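Local coordinates for Pvc2 (Photorhabdus asymbiotica subsp. asymbiotica, PDB 6J0B), which forms, as a sheath subunit, the extended sheath-tube complex of an extracellular contractile injection system, and probably helps drive its inner tube outward on contraction, at residues S42-I47 with T88-K93; N139-A144 with Q213-T218. One frame throughout, in Å; residues are numbered along the deposited sequence.

From the N terminus the chain lays down strand 31-34, swings out through the loop carrying residues 42-47 and returns as strand 47-49 at one margin of the mixed sheet. After helices 52-58 and 67-77 and strand 83-87, residues 88-93 come back to that loop, so contact 1 closes there and ties the 42-47 turn to the start of helix 91-94. Contact 2 opens later: helix 141-144 follows strand 126-130 and meets the end of helix 210-216, just ahead of strand 222-228. The two contacts neither nest nor cross; they follow in series, their centres 34 Å apart, towards different ends of the same sheet.

Contact 1 of 2, residues S42-I47 with T88-K93; sequences SEDNAI and TTSLEK
Asp44 reaches across to Ser90 and Lys93 at the edge of the mixed sheet in the sheath subunit's subtilisin-like domain, where the loop leading into strand 47-49 passes over the start of helix 91-94. The two backbones come closest at Asp44 and Ser90, whose CA atoms are 5.4 Å apart. Starting at CB of Asp44, the side chain leads to a carboxylate that leans over onto Ser90. CG lies 3.6 Å from Ser90 CB, so the carboxylate rests against that methylene, with OD1 at 3.3 Å from Ser90 CB and OD2 at 3.9 Å. OD1 also meets the outer half of the Lys93 chain: CD is 3.6 Å from it, and NZ makes a long salt bridge to the same Asp44 OD1 at 3.7 Å. The bend at chi3 of Lys93 (62°) keeps CD, CE and NZ at nearly equal distances from that oxygen, in an exposed and probably modest ion pair.

The backbone of Asp44 is held more directly. Ser90 OG, set between its own N and carbonyl carbon (chi1 70°), faces the loop. Next to this, Glu43 and Thr89 approach more loosely at the exposed margin; the hydroxyl of Thr89 is bonded to Glu36, whose carboxylate also lies close to that of Glu43. Ser42 OG bonds to Glu43 O inside the turn. The one hydrogen bond joining the two segments runs from Asp44 N to Ser90 OG, 3.0 Å long, with an N-H...O angle of 152°.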
# COMPACT_ATOMS: atom_id res chain seq x y z
N SER A 42 -6.49 64.47 44.22
CA SER A 42 -6.67 65.88 44.47
C SER A 42 -7.74 66.45 43.56
O SER A 42 -8.15 65.83 42.57
CB SER A 42 -5.35 66.63 44.26
OG SER A 42 -5.55 68.03 44.19
N GLU A 43 -8.21 67.65 43.90
CA GLU A 43 -9.12 68.36 43.02
C GLU A 43 -8.40 68.82 41.76
O GLU A 43 -7.18 69.01 41.74
CB GLU A 43 -9.70 69.59 43.71
CG GLU A 43 -10.94 69.36 44.54
CD GLU A 43 -11.41 70.65 45.19
OE1 GLU A 43 -12.27 70.60 46.10
OE2 GLU A 43 -10.91 71.73 44.80
N ASP A 44 -9.18 68.98 40.69
CA ASP A 44 -8.83 69.72 39.48
C ASP A 44 -7.65 69.12 38.72
O ASP A 44 -6.96 69.83 37.99
CB ASP A 44 -8.56 71.19 39.79
CG ASP A 44 -9.83 72.01 39.84
OD1 ASP A 44 -10.58 72.00 38.84
OD2 ASP A 44 -10.09 72.66 40.87
N ASN A 45 -7.40 67.81 38.85
CA ASN A 45 -6.56 67.12 37.89
C ASN A 45 -7.02 65.68 37.77
O ASN A 45 -7.39 65.04 38.76
CB ASN A 45 -5.06 67.18 38.24
CG ASN A 45 -4.79 67.06 39.73
OD1 ASN A 45 -5.59 66.53 40.49
ND2 ASN A 45 -3.63 67.56 40.15
N ALA A 46 -7.01 65.18 36.54
CA ALA A 46 -7.33 63.79 36.26
C ALA A 46 -6.09 62.94 36.43
O ALA A 46 -5.01 63.30 35.97
CB ALA A 46 -7.86 63.64 34.83
N ILE A 47 -6.25 61.80 37.10
CA ILE A 47 -5.16 60.87 37.33
C ILE A 47 -5.39 59.68 36.41
O ILE A 47 -6.34 58.91 36.61
CB ILE A 47 -5.07 60.44 38.80
CG1 ILE A 47 -4.63 61.61 39.68
CG2 ILE A 47 -4.08 59.30 38.97
CD1 ILE A 47 -5.76 62.37 40.35
N THR A 88 -15.59 64.79 41.89
CA THR A 88 -16.91 65.07 41.35
C THR A 88 -17.27 66.55 41.35
O THR A 88 -18.15 66.95 40.58
CB THR A 88 -17.97 64.27 42.11
OG1 THR A 88 -19.26 64.51 41.54
CG2 THR A 88 -18.00 64.66 43.59
N THR A 89 -16.64 67.37 42.18
CA THR A 89 -16.98 68.79 42.22
C THR A 89 -16.19 69.60 41.20
O THR A 89 -16.70 70.61 40.70
CB THR A 89 -16.76 69.36 43.62
OG1 THR A 89 -15.39 69.16 44.00
CG2 THR A 89 -17.67 68.66 44.61
N SER A 90 -14.97 69.18 40.89
CA SER A 90 -14.20 69.74 39.80
C SER A 90 -14.35 68.94 38.52
O SER A 90 -13.50 69.03 37.63
CB SER A 90 -12.72 69.83 40.18
OG SER A 90 -12.15 68.54 40.26
N LEU A 91 -15.43 68.16 38.41
CA LEU A 91 -15.58 67.23 37.29
C LEU A 91 -15.93 67.94 36.00
O LEU A 91 -15.56 67.48 34.92
CB LEU A 91 -16.63 66.18 37.65
CG LEU A 91 -16.95 65.04 36.68
CD1 LEU A 91 -16.94 63.72 37.42
CD2 LEU A 91 -18.30 65.27 36.05
N GLU A 92 -16.63 69.07 36.08
CA GLU A 92 -17.06 69.79 34.89
C GLU A 92 -15.95 70.62 34.25
O GLU A 92 -16.18 71.21 33.19
CB GLU A 92 -18.25 70.70 35.23
CG GLU A 92 -17.89 71.99 35.96
CD GLU A 92 -17.65 71.78 37.45
OE1 GLU A 92 -16.82 72.51 38.02
OE2 GLU A 92 -18.29 70.88 38.03
N LYS A 93 -14.77 70.68 34.87
CA LYS A 93 -13.66 71.44 34.31
C LYS A 93 -12.62 70.56 33.62
O LYS A 93 -11.92 71.04 32.73
CB LYS A 93 -12.96 72.24 35.41
CG LYS A 93 -13.87 73.23 36.12
CD LYS A 93 -13.14 73.93 37.26
CE LYS A 93 -11.96 74.74 36.75
NZ LYS A 93 -11.29 75.49 37.85

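Contact 2 of 2, residues N139-A144 with Q213-T218; sequences NGAEEA and QGEYNT
Ala141 sits against both Glu215 and Tyr216, its methyl pointing at the other segment. On one flank CB meets the carboxylate of Glu215, with OE1 3.3 Å away; on another it packs on the phenol end of Tyr216, where CB to CZ is 3.5 Å. The tyrosine hydroxyl is also close to the backbone, OH lying 3.3 Å from Ala141 CA. One turn on, Ala144 adds a second methyl: its CB comes to the ring edge, near the ring plane, 3.9 Å from Tyr216 CE1. The small alanines let the ring come right up to the short helix.

This joins two helical connections of the subtilisin-like domain, helix 141-144, which follows strand 126-130, and the end of helix 210-216, before strand 222-228. Glu215 bends at chi2 (-74°), so its chain runs alongside the Ala141 methyl and OE1 alone of its two carboxylate oxygens comes up to it. The carboxylate of Glu142 is 4.9 Å away, measured between OE1 of Glu142 and OE1 of Glu215, a closeness of like charges that may be mildly unfavourable.

Further out, Tyr216 OH is hydrogen-bonded to Thr137 O, so the ring spans to the backbone just ahead of helix 141-144, while its side chain also touches Leu136, Ile222 and Met224. Lys145 NZ bonds to Glu215 O, and on a second subunit Pro8 and Ser6 pack against Gln213 and Asn217.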
# COMPACT_ATOMS: atom_id res chain seq x y z
N ASN A 139 -45.05 48.67 41.23
CA ASN A 139 -46.19 49.47 41.66
C ASN A 139 -45.89 50.97 41.61
O ASN A 139 -46.65 51.74 41.01
CB ASN A 139 -46.59 49.04 43.08
CG ASN A 139 -47.90 49.65 43.54
OD1 ASN A 139 -48.66 50.21 42.75
ND2 ASN A 139 -48.17 49.52 44.83
N GLY A 140 -44.80 51.40 42.24
CA GLY A 140 -44.40 52.79 42.19
C GLY A 140 -43.35 53.04 41.12
O GLY A 140 -42.39 53.79 41.34
N ALA A 141 -43.54 52.43 39.95
CA ALA A 141 -42.46 52.31 38.98
C ALA A 141 -42.27 53.57 38.14
O ALA A 141 -41.13 53.87 37.76
CB ALA A 141 -42.72 51.11 38.06
N GLU A 142 -43.33 54.31 37.83
CA GLU A 142 -43.16 55.49 37.00
C GLU A 142 -42.63 56.69 37.77
O GLU A 142 -42.31 57.71 37.15
CB GLU A 142 -44.47 55.85 36.29
CG GLU A 142 -45.52 56.52 37.16
CD GLU A 142 -46.85 55.80 37.12
OE1 GLU A 142 -46.88 54.58 37.37
OE2 GLU A 142 -47.88 56.45 36.83
N GLU A 143 -42.53 56.59 39.10
CA GLU A 143 -41.88 57.64 39.88
C GLU A 143 -40.37 57.48 39.89
O GLU A 143 -39.65 58.47 40.04
CB GLU A 143 -42.41 57.63 41.31
CG GLU A 143 -43.92 57.48 41.43
CD GLU A 143 -44.33 56.83 42.73
OE1 GLU A 143 -45.55 56.73 42.99
OE2 GLU A 143 -43.44 56.41 43.50
N ALA A 144 -39.87 56.25 39.76
CA ALA A 144 -38.43 56.02 39.73
C ALA A 144 -37.83 56.45 38.40
O ALA A 144 -36.67 56.87 38.36
CB ALA A 144 -38.12 54.55 40.00
N GLN A 213 -39.46 44.23 34.83
CA GLN A 213 -38.63 44.79 33.77
C GLN A 213 -39.47 45.34 32.62
O GLN A 213 -39.00 46.22 31.89
CB GLN A 213 -37.66 43.73 33.25
CG GLN A 213 -36.47 44.29 32.48
CD GLN A 213 -35.63 43.22 31.83
OE1 GLN A 213 -34.68 43.53 31.12
NE2 GLN A 213 -35.98 41.97 32.06
N GLY A 214 -40.69 44.85 32.44
CA GLY A 214 -41.56 45.40 31.42
C GLY A 214 -42.04 46.80 31.74
O GLY A 214 -42.33 47.58 30.83
N GLU A 215 -42.15 47.14 33.03
CA GLU A 215 -42.52 48.50 33.42
C GLU A 215 -41.43 49.49 33.06
O GLU A 215 -41.69 50.55 32.48
CB GLU A 215 -42.79 48.55 34.92
CG GLU A 215 -44.24 48.47 35.31
CD GLU A 215 -45.00 49.75 35.03
OE1 GLU A 215 -44.46 50.85 35.27
OE2 GLU A 215 -46.16 49.64 34.57
N TYR A 216 -40.18 49.16 33.41
CA TYR A 216 -39.10 50.13 33.34
C TYR A 216 -38.49 50.25 31.96
O TYR A 216 -37.82 51.24 31.69
CB TYR A 216 -38.02 49.76 34.35
CG TYR A 216 -38.45 50.02 35.77
CD1 TYR A 216 -38.23 51.25 36.37
CD2 TYR A 216 -39.09 49.03 36.51
CE1 TYR A 216 -38.63 51.49 37.66
CE2 TYR A 216 -39.49 49.27 37.80
CZ TYR A 216 -39.26 50.50 38.37
OH TYR A 216 -39.65 50.73 39.67
N ASN A 217 -38.73 49.28 31.08
CA ASN A 217 -38.10 49.29 29.77
C ASN A 217 -38.73 50.28 28.80
O ASN A 217 -38.12 50.59 27.77
CB ASN A 217 -38.15 47.89 29.17
CG ASN A 217 -37.03 47.63 28.19
OD1 ASN A 217 -35.90 48.07 28.39
ND2 ASN A 217 -37.34 46.91 27.13
N THR A 218 -39.93 50.79 29.10
CA THR A 218 -40.69 51.50 28.08
C THR A 218 -40.28 52.97 27.95
O THR A 218 -39.76 53.39 26.92
CB THR A 218 -42.19 51.39 28.37
OG1 THR A 218 -42.48 52.02 29.63
CG2 THR A 218 -42.60 49.92 28.43